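Local atomic coordinates of structure-specific endonuclease subunit slx1 (Schizosaccharomyces pombe, PDB entry 4ZDT), a protein that acts with slx4 as a structure-specific endonuclease, nicking branched DNA near junctions during repair and recombination. Residues K5-Y10 with C27-H32; D16-N21 with N31-L36; A20-T25 with R59-R64. One frame throughout, in Å; residues are numbered along the deposited sequence.

Contact 1: K5-Y10 with C27-H32. With ZN (zinc ion), chain E; ZN (zinc ion), chain F.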
loop_
_atom_site.group_PDB
_atom_site.type_symbol
_atom_site.label_atom_id
_atom_site.label_comp_id
_atom_site.label_asym_id
_atom_site.label_seq_id
_atom_site.Cartn_x
_atom_site.Cartn_y
_atom_site.Cartn_z
ATOM N N LYS A 5 -18.105 -1.659 8.935
ATOM C CA LYS A 5 -18.204 -1.187 7.564
ATOM C C LYS A 5 -17.047 -0.253 7.233
ATOM O O LYS A 5 -16.737 0.659 8.010
ATOM C CB LYS A 5 -19.518 -0.425 7.422
ATOM C CG LYS A 5 -19.963 -0.116 6.010
ATOM C CD LYS A 5 -21.374 0.470 6.020
ATOM C CE LYS A 5 -22.057 0.286 4.670
ATOM N NZ LYS A 5 -23.324 1.063 4.558
ATOM N N CYS A 6 -16.405 -0.463 6.086
ATOM C CA CYS A 6 -15.427 0.510 5.615
ATOM C C CYS A 6 -16.128 1.807 5.223
ATOM O O CYS A 6 -17.119 1.798 4.488
ATOM C CB CYS A 6 -14.601 -0.028 4.439
ATOM S SG CYS A 6 -13.667 1.282 3.597
ATOM N N ASN A 7 -15.590 2.925 5.696
ATOM C CA ASN A 7 -16.193 4.231 5.455
ATOM C C ASN A 7 -15.857 4.860 4.101
ATOM O O ASN A 7 -16.156 6.032 3.873
ATOM C CB ASN A 7 -15.826 5.201 6.582
ATOM C CG ASN A 7 -14.377 5.643 6.521
ATOM O OD1 ASN A 7 -13.544 4.995 5.888
ATOM N ND2 ASN A 7 -14.069 6.755 7.180
ATOM N N LEU A 8 -15.245 4.093 3.203
ATOM C CA LEU A 8 -14.929 4.623 1.880
ATOM C C LEU A 8 -15.528 3.791 0.746
ATOM O O LEU A 8 -15.853 4.339 -0.313
ATOM C CB LEU A 8 -13.402 4.745 1.702
ATOM C CG LEU A 8 -12.664 5.693 2.665
ATOM C CD1 LEU A 8 -11.136 5.536 2.568
ATOM C CD2 LEU A 8 -13.067 7.158 2.444
ATOM N N CYS A 9 -15.652 2.471 0.958
ATOM C CA CYS A 9 -16.172 1.560 -0.065
ATOM C C CYS A 9 -17.464 0.846 0.361
ATOM O O CYS A 9 -18.107 0.172 -0.457
ATOM C CB CYS A 9 -15.118 0.531 -0.455
ATOM S SG CYS A 9 -15.037 -0.886 0.634
ATOM N N TYR A 10 -17.807 0.974 1.644
ATOM C CA TYR A 10 -19.071 0.483 2.213
ATOM C C TYR A 10 -19.230 -1.038 2.266
ATOM O O TYR A 10 -20.307 -1.536 2.643
ATOM C CB TYR A 10 -20.295 1.156 1.544
ATOM C CG TYR A 10 -20.104 2.649 1.373
ATOM C CD1 TYR A 10 -20.007 3.493 2.481
ATOM C CD2 TYR A 10 -19.995 3.211 0.097
ATOM C CE1 TYR A 10 -19.803 4.856 2.325
ATOM C CE2 TYR A 10 -19.803 4.578 -0.069
ATOM C CZ TYR A 10 -19.702 5.392 1.052
ATOM O OH TYR A 10 -19.511 6.748 0.908
ATOM N N CYS A 27 -13.019 10.769 16.689
ATOM C CA CYS A 27 -13.294 10.574 15.276
ATOM C C CYS A 27 -13.478 9.085 14.973
ATOM O O CYS A 27 -14.566 8.663 14.565
ATOM C CB CYS A 27 -12.151 11.150 14.434
ATOM S SG CYS A 27 -12.329 10.737 12.700
ATOM N N ASN A 28 -12.405 8.312 15.172
ATOM C CA ASN A 28 -12.404 6.857 15.003
ATOM C C ASN A 28 -12.919 6.389 13.628
ATOM O O ASN A 28 -13.575 5.360 13.533
ATOM C CB ASN A 28 -13.177 6.178 16.167
ATOM C CG ASN A 28 -12.866 4.702 16.296
ATOM O OD1 ASN A 28 -11.710 4.296 16.216
ATOM N ND2 ASN A 28 -13.903 3.885 16.493
ATOM N N SER A 29 -12.626 7.153 12.576
ATOM C CA SER A 29 -12.942 6.772 11.191
ATOM C C SER A 29 -12.274 5.443 10.826
ATOM O O SER A 29 -11.040 5.330 10.899
ATOM C CB SER A 29 -12.442 7.852 10.234
ATOM O OG SER A 29 -12.689 7.480 8.889
ATOM N N ILE A 30 -13.080 4.450 10.446
ATOM C CA ILE A 30 -12.586 3.108 10.157
ATOM C C ILE A 30 -12.703 2.802 8.655
ATOM O O ILE A 30 -13.709 3.136 8.013
ATOM C CB ILE A 30 -13.259 2.024 11.054
ATOM C CG1 ILE A 30 -12.875 2.264 12.532
ATOM C CG2 ILE A 30 -12.804 0.614 10.656
ATOM C CD1 ILE A 30 -13.702 1.473 13.555
ATOM N N ASN A 31 -11.680 2.159 8.100
ATOM C CA ASN A 31 -11.686 1.811 6.681
ATOM C C ASN A 31 -10.603 0.804 6.300
ATOM O O ASN A 31 -9.633 0.615 7.033
ATOM C CB ASN A 31 -11.556 3.072 5.821
ATOM C CG ASN A 31 -10.625 4.101 6.434
ATOM O OD1 ASN A 31 -9.472 3.803 6.745
ATOM N ND2 ASN A 31 -11.123 5.319 6.610
ATOM N N HIS A 32 -10.776 0.162 5.144
ATOM C CA HIS A 32 -9.801 -0.818 4.644
ATOM C C HIS A 32 -8.489 -0.082 4.435
ATOM O O HIS A 32 -8.494 1.065 4.003
ATOM C CB HIS A 32 -10.211 -1.377 3.271
ATOM C CG HIS A 32 -11.354 -2.337 3.307
ATOM N ND1 HIS A 32 -12.606 -2.018 2.821
ATOM C CD2 HIS A 32 -11.429 -3.617 3.739
ATOM C CE1 HIS A 32 -13.405 -3.064 2.965
ATOM N NE2 HIS A 32 -12.715 -4.045 3.517
HETATM ZN ZN ZN E . -13.030 -0.264 1.839
HETATM ZN ZN ZN F . -10.187 11.357 11.925
#
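Cys6, Cys9 and His32 meet at one zinc ion, the ring coming in through ND1, 2.1 Å from the metal, and both SG atoms at 2.4 Å. Cys9 SG lies at the edge of the imidazole, near its plane, whereas Cys6 CB approaches ND1 obliquely at 3.2 Å. Cys35 supplies the fourth ligand. Backbone amides grip the Cys6 thiolate: Leu8 N at 3.2 Å from SG and Cys9 N within the same turn, and His32 N across the contact along a nearly straight bond (167°). Such amide-to-sulfur bonds mark the CxxC zinc knuckle, here the first half of the three-cysteine, one-histidine site of a RING finger; Cys27 serves the other, four-cysteine site. Farther out, Asn7 N donates to Ile30 O (3.0 Å). Asn31 ND2 reaches Asn7 OD1 at 2.5 Å, tilted 21° from the plane of the Asn7 side-chain carbonyl; this length is doubtfully short and the Asn7 amide uncertainly placed. With CG between its backbone N and carbonyl carbon (chi1 37°), Asn31 turns its amide toward the knuckle. An alanine in place of Asn31 removes this donor, and the Asn7 amide is likely to turn more freely. Leu8 CD1 packs beside Asn31 and on helix 33-40.

Contact 2: D16-N21 with N31-L36. With ZN (zinc ion), chain E.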
loop_
_atom_site.group_PDB
_atom_site.type_symbol
_atom_site.label_atom_id
_atom_site.label_comp_id
_atom_site.label_asym_id
_atom_site.label_seq_id
_atom_site.Cartn_x
_atom_site.Cartn_y
_atom_site.Cartn_z
ATOM N N ASP A 16 -11.051 -11.022 10.714
ATOM C CA ASP A 16 -9.656 -11.419 10.513
ATOM C C ASP A 16 -8.868 -10.388 9.706
ATOM O O ASP A 16 -7.665 -10.558 9.455
ATOM C CB ASP A 16 -9.594 -12.785 9.815
ATOM C CG ASP A 16 -10.087 -13.924 10.703
ATOM O OD1 ASP A 16 -10.006 -13.798 11.949
ATOM O OD2 ASP A 16 -10.543 -14.953 10.151
ATOM N N GLU A 17 -9.553 -9.322 9.301
ATOM C CA GLU A 17 -8.990 -8.364 8.363
ATOM C C GLU A 17 -8.356 -7.185 9.096
ATOM O O GLU A 17 -8.905 -6.691 10.079
ATOM C CB GLU A 17 -10.081 -7.871 7.415
ATOM C CG GLU A 17 -9.587 -7.536 6.024
ATOM C CD GLU A 17 -10.712 -7.277 5.042
ATOM O OE1 GLU A 17 -10.407 -6.968 3.871
ATOM O OE2 GLU A 17 -11.896 -7.382 5.430
ATOM N N LEU A 18 -7.195 -6.754 8.610
ATOM C CA LEU A 18 -6.561 -5.532 9.088
ATOM C C LEU A 18 -7.373 -4.329 8.618
ATOM O O LEU A 18 -8.007 -4.371 7.563
ATOM C CB LEU A 18 -5.127 -5.431 8.573
ATOM C CG LEU A 18 -4.148 -6.545 8.935
ATOM C CD1 LEU A 18 -2.808 -6.330 8.232
ATOM C CD2 LEU A 18 -3.952 -6.689 10.465
ATOM N N ARG A 19 -7.353 -3.251 9.394
ATOM C CA ARG A 19 -8.117 -2.050 9.042
ATOM C C ARG A 19 -7.537 -0.767 9.632
ATOM O O ARG A 19 -7.072 -0.747 10.771
ATOM C CB ARG A 19 -9.579 -2.206 9.469
ATOM C CG ARG A 19 -9.839 -1.873 10.929
ATOM C CD ARG A 19 -10.876 -2.807 11.531
ATOM N NE ARG A 19 -10.546 -4.213 11.302
ATOM C CZ ARG A 19 -11.350 -5.235 11.594
ATOM N NH1 ARG A 19 -12.539 -4.994 12.143
ATOM N NH2 ARG A 19 -10.968 -6.482 11.352
ATOM N N ALA A 20 -7.577 0.303 8.844
ATOM C CA ALA A 20 -7.131 1.613 9.296
ATOM C C ALA A 20 -8.174 2.205 10.222
ATOM O O ALA A 20 -9.381 1.985 10.028
ATOM C CB ALA A 20 -6.918 2.531 8.113
ATOM N N ASN A 21 -7.699 2.934 11.235
ATOM C CA ASN A 21 -8.550 3.794 12.046
ATOM C C ASN A 21 -7.831 5.087 12.420
ATOM O O ASN A 21 -6.649 5.078 12.785
ATOM C CB ASN A 21 -9.076 3.089 13.304
ATOM C CG ASN A 21 -8.035 2.983 14.385
ATOM O OD1 ASN A 21 -7.085 2.197 14.279
ATOM N ND2 ASN A 21 -8.182 3.804 15.429
ATOM N N ASN A 31 -11.680 2.159 8.100
ATOM C CA ASN A 31 -11.686 1.811 6.681
ATOM C C ASN A 31 -10.603 0.804 6.300
ATOM O O ASN A 31 -9.633 0.615 7.033
ATOM C CB ASN A 31 -11.556 3.072 5.821
ATOM C CG ASN A 31 -10.625 4.101 6.434
ATOM O OD1 ASN A 31 -9.472 3.803 6.745
ATOM N ND2 ASN A 31 -11.123 5.319 6.610
ATOM N N HIS A 32 -10.776 0.162 5.144
ATOM C CA HIS A 32 -9.801 -0.818 4.644
ATOM C C HIS A 32 -8.489 -0.082 4.435
ATOM O O HIS A 32 -8.494 1.065 4.003
ATOM C CB HIS A 32 -10.211 -1.377 3.271
ATOM C CG HIS A 32 -11.354 -2.337 3.307
ATOM N ND1 HIS A 32 -12.606 -2.018 2.821
ATOM C CD2 HIS A 32 -11.429 -3.617 3.739
ATOM C CE1 HIS A 32 -13.405 -3.064 2.965
ATOM N NE2 HIS A 32 -12.715 -4.045 3.517
ATOM N N LEU A 33 -7.374 -0.742 4.738
ATOM C CA LEU A 33 -6.043 -0.171 4.454
ATOM C C LEU A 33 -5.916 0.257 3.014
ATOM O O LEU A 33 -5.492 1.375 2.740
ATOM C CB LEU A 33 -4.928 -1.174 4.778
ATOM C CG LEU A 33 -4.759 -1.570 6.243
ATOM C CD1 LEU A 33 -3.811 -2.758 6.362
ATOM C CD2 LEU A 33 -4.198 -0.355 7.033
ATOM N N THR A 34 -6.279 -0.638 2.084
ATOM C CA THR A 34 -6.132 -0.318 0.666
ATOM C C THR A 34 -7.026 0.834 0.255
ATOM O O THR A 34 -6.592 1.710 -0.482
ATOM C CB THR A 34 -6.343 -1.550 -0.254
ATOM O OG1 THR A 34 -7.593 -2.163 0.072
ATOM C CG2 THR A 34 -5.252 -2.549 -0.012
ATOM N N CYS A 35 -8.266 0.863 0.754
ATOM C CA CYS A 35 -9.156 1.990 0.463
ATOM C C CYS A 35 -8.582 3.337 0.913
ATOM O O CYS A 35 -8.539 4.297 0.144
ATOM C CB CYS A 35 -10.553 1.792 1.088
ATOM S SG CYS A 35 -11.445 0.419 0.345
ATOM N N LEU A 36 -8.172 3.429 2.185
ATOM C CA LEU A 36 -7.574 4.657 2.710
ATOM C C LEU A 36 -6.306 5.026 1.933
ATOM O O LEU A 36 -6.124 6.171 1.551
ATOM C CB LEU A 36 -7.240 4.507 4.212
ATOM C CG LEU A 36 -6.878 5.797 4.961
ATOM C CD1 LEU A 36 -8.021 6.809 4.915
ATOM C CD2 LEU A 36 -6.494 5.518 6.415
HETATM ZN ZN ZN E . -13.030 -0.264 1.839
#
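Ala20 and Asn31 form an antiparallel hydrogen-bonded pair, their CA atoms 5.3 Å apart. Ala20 N donates to Asn31 O at 2.8 Å, and Asn31 N returns a bond to Ala20 O at 3.0 Å. This pair belongs to the small β-hairpin of the RING fold, and the chain passes straight from it into helix 33-40, with His32 at the N-cap position and the first turn closed by Leu36 N to His32 O. Strand 20-21 therefore lies against the first turn of the helix, as the contacts of Ala20 with Leu33 and Leu36 attest. The Ala20 methyl fills the angle between strand and helix, where Ala20 CB lies 4.1 Å from Leu33 CD2. Two residues before Ala20, Leu18 CB meets Leu33 CD1 at 3.7 Å, and Ile26 of the slx4 chain packs on both leucines, so this apolar patch continues into the heterodimer interface. Glu17, extended beyond CG and bonded through OE2 to Glu14 N, brings OE1 to the edge of the His32 ring, 3.5 Å from CD2, with carboxylate and ring planes 57° apart. Its charge beside the edge remote from zinc may polarise the imidazole. In the angle, the Leu36 side chain, CG anti to the backbone N (chi1 -168°), presses CD2 to 3.5 Å from Ala20 CB, a close carbon-carbon approach.

Contact 3: A20-T25 with R59-R64. With ZN (zinc ion), chain F.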
loop_
_atom_site.group_PDB
_atom_site.type_symbol
_atom_site.label_atom_id
_atom_site.label_comp_id
_atom_site.label_asym_id
_atom_site.label_seq_id
_atom_site.Cartn_x
_atom_site.Cartn_y
_atom_site.Cartn_z
ATOM N N ALA A 20 -7.577 0.303 8.844
ATOM C CA ALA A 20 -7.131 1.613 9.296
ATOM C C ALA A 20 -8.174 2.205 10.222
ATOM O O ALA A 20 -9.381 1.985 10.028
ATOM C CB ALA A 20 -6.918 2.531 8.113
ATOM N N ASN A 21 -7.699 2.934 11.235
ATOM C CA ASN A 21 -8.550 3.794 12.046
ATOM C C ASN A 21 -7.831 5.087 12.420
ATOM O O ASN A 21 -6.649 5.078 12.785
ATOM C CB ASN A 21 -9.076 3.089 13.304
ATOM C CG ASN A 21 -8.035 2.983 14.385
ATOM O OD1 ASN A 21 -7.085 2.197 14.279
ATOM N ND2 ASN A 21 -8.182 3.804 15.429
ATOM N N CYS A 22 -8.554 6.192 12.312
ATOM C CA CYS A 22 -8.071 7.463 12.809
ATOM C C CYS A 22 -7.817 7.290 14.304
ATOM O O CYS A 22 -8.686 6.804 15.029
ATOM C CB CYS A 22 -9.098 8.554 12.552
ATOM S SG CYS A 22 -8.579 10.215 13.055
ATOM N N PRO A 23 -6.607 7.661 14.766
ATOM C CA PRO A 23 -6.215 7.368 16.151
ATOM C C PRO A 23 -6.920 8.234 17.188
ATOM O O PRO A 23 -6.720 8.006 18.369
ATOM C CB PRO A 23 -4.688 7.649 16.164
ATOM C CG PRO A 23 -4.499 8.714 15.104
ATOM C CD PRO A 23 -5.555 8.393 14.021
ATOM N N PHE A 24 -7.711 9.216 16.760
ATOM C CA PHE A 24 -8.429 10.065 17.702
ATOM C C PHE A 24 -9.822 9.471 17.977
ATOM O O PHE A 24 -10.620 9.289 17.070
ATOM C CB PHE A 24 -8.503 11.521 17.211
ATOM C CG PHE A 24 -7.142 12.190 17.158
ATOM C CD1 PHE A 24 -6.335 12.073 16.022
ATOM C CD2 PHE A 24 -6.638 12.853 18.274
ATOM C CE1 PHE A 24 -5.040 12.681 15.980
ATOM C CE2 PHE A 24 -5.344 13.438 18.258
ATOM C CZ PHE A 24 -4.554 13.347 17.104
ATOM N N THR A 25 -10.076 9.171 19.237
ATOM C CA THR A 25 -11.337 8.545 19.655
ATOM C C THR A 25 -12.531 9.440 19.320
ATOM O O THR A 25 -13.625 8.931 19.060
ATOM C CB THR A 25 -11.297 8.171 21.122
ATOM O OG1 THR A 25 -10.107 7.419 21.350
ATOM C CG2 THR A 25 -12.491 7.287 21.511
ATOM N N ARG A 59 -8.223 16.114 10.166
ATOM C CA ARG A 59 -6.822 16.245 10.597
ATOM C C ARG A 59 -5.913 15.677 9.498
ATOM O O ARG A 59 -6.319 14.762 8.778
ATOM C CB ARG A 59 -6.564 15.495 11.899
ATOM C CG ARG A 59 -7.276 16.059 13.151
ATOM C CD ARG A 59 -7.042 15.096 14.315
ATOM N NE ARG A 59 -7.555 15.538 15.621
ATOM C CZ ARG A 59 -8.719 15.161 16.140
ATOM N NH1 ARG A 59 -9.548 14.360 15.451
ATOM N NH2 ARG A 59 -9.073 15.596 17.348
ATOM N N VAL A 60 -4.700 16.222 9.359
ATOM C CA VAL A 60 -3.745 15.702 8.358
ATOM C C VAL A 60 -2.650 14.979 9.095
ATOM O O VAL A 60 -1.847 15.601 9.811
ATOM C CB VAL A 60 -3.155 16.822 7.468
ATOM C CG1 VAL A 60 -2.113 16.256 6.508
ATOM C CG2 VAL A 60 -4.270 17.500 6.681
ATOM N N LEU A 61 -2.622 13.660 8.934
ATOM C CA LEU A 61 -1.774 12.796 9.747
ATOM C C LEU A 61 -0.878 11.970 8.853
ATOM O O LEU A 61 -1.158 11.839 7.665
ATOM C CB LEU A 61 -2.629 11.871 10.618
ATOM C CG LEU A 61 -3.678 12.595 11.478
ATOM C CD1 LEU A 61 -4.559 11.545 12.126
ATOM C CD2 LEU A 61 -3.007 13.482 12.534
ATOM N N ARG A 62 0.189 11.416 9.426
ATOM C CA ARG A 62 1.095 10.542 8.675
ATOM C C ARG A 62 0.471 9.159 8.610
ATOM O O ARG A 62 -0.315 8.785 9.494
ATOM C CB ARG A 62 2.449 10.466 9.379
ATOM C CG ARG A 62 3.225 11.775 9.307
ATOM C CD ARG A 62 4.443 11.818 10.239
ATOM N NE ARG A 62 5.094 13.128 10.083
ATOM C CZ ARG A 62 6.314 13.452 10.545
ATOM N NH1 ARG A 62 7.039 12.572 11.218
ATOM N NH2 ARG A 62 6.795 14.670 10.326
ATOM N N TRP A 63 0.855 8.396 7.590
ATOM C CA TRP A 63 0.282 7.083 7.320
ATOM C C TRP A 63 0.284 6.208 8.554
ATOM O O TRP A 63 -0.710 5.552 8.873
ATOM C CB TRP A 63 1.043 6.384 6.169
ATOM C CG TRP A 63 0.490 5.013 5.859
ATOM C CD1 TRP A 63 1.121 3.805 6.017
ATOM C CD2 TRP A 63 -0.836 4.716 5.406
ATOM N NE1 TRP A 63 0.269 2.770 5.660
ATOM C CE2 TRP A 63 -0.934 3.307 5.278
ATOM C CE3 TRP A 63 -1.950 5.505 5.084
ATOM C CZ2 TRP A 63 -2.109 2.672 4.853
ATOM C CZ3 TRP A 63 -3.125 4.861 4.639
ATOM C CH2 TRP A 63 -3.187 3.464 4.536
ATOM N N ARG A 64 1.412 6.187 9.254
ATOM C CA ARG A 64 1.578 5.332 10.427
ATOM C C ARG A 64 0.480 5.532 11.470
ATOM O O ARG A 64 0.034 4.575 12.104
ATOM C CB ARG A 64 2.950 5.560 11.064
ATOM C CG ARG A 64 3.474 4.371 11.852
ATOM C CD ARG A 64 4.934 4.559 12.232
ATOM N NE ARG A 64 5.839 4.201 11.140
ATOM C CZ ARG A 64 6.191 2.956 10.839
ATOM N NH1 ARG A 64 5.718 1.941 11.550
ATOM N NH2 ARG A 64 7.015 2.723 9.826
HETATM ZN ZN ZN F . -10.187 11.357 11.925
#
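The four-cysteine zinc site of the RING finger gives this contact its setting: Cys22 binds the metal through SG at 2.3 Å, and the residues following it pack against the strand that leaves the last cysteine pair, Cys54 and Cys57. The chief interaction is a cation-pi stack. The guanidinium of Arg59 lies flat over one face of the Phe24 ring, with the planes 6° apart and CZ 3.9 Å from the ring centroid. Its NE stands above the middle of the ring, NH1 extends past it to Phe24 CB at 3.5 Å, and the CD methylene adds a CH-pi contact over the same face. The reach follows from the torsions: the chain is extended from CG to NE, and a turn at chi4 of 97° then lays the head group on the ring. A salt bridge from NH2 to Asp26 OD2 helps to hold the group in that rotation, pairing its charge beside the stack. Leu61 meets the same ring at its edge, CD1 lying 4.0 Å from Phe24 CE1. That methyl also touches Pro23 CD at 3.8 Å and approaches the ligand sulfur of Cys22. Farther along, Trp63 NE1 is bonded to Leu29 O of the slx4 chain. Strand 20-21 belongs to the hairpin with 30-31, strand 60-62 pairs antiparallel with strand 51-53, and the Trp63 ring turns inward onto helix 33-40.

The three contacts trace the cross-brace of the zinc-binding RING part of slx1, in which alternating ligand pairs serve two zinc ions 15.6 Å apart. Contacts 1 and 2 supply overlapping parts of the three-cysteine, one-histidine site: one brings Cys6, Cys9 and His32, the other His32 and Cys35, and Leu8 CD1 reaches 3.7 Å from Leu36 N between them. Contact 3 borders the four-cysteine site and joins contact 1 through the hairpin, where Cys22 N lies 3.0 Å from Ser29 O. Contacts 2 and 3 share Ala20 and meet again at Leu36 CD2, 3.9 Å from Trp63 CZ3. Both zinc ions are consistent with a structural role; the GIY-YIG nuclease domain is not in this fragment.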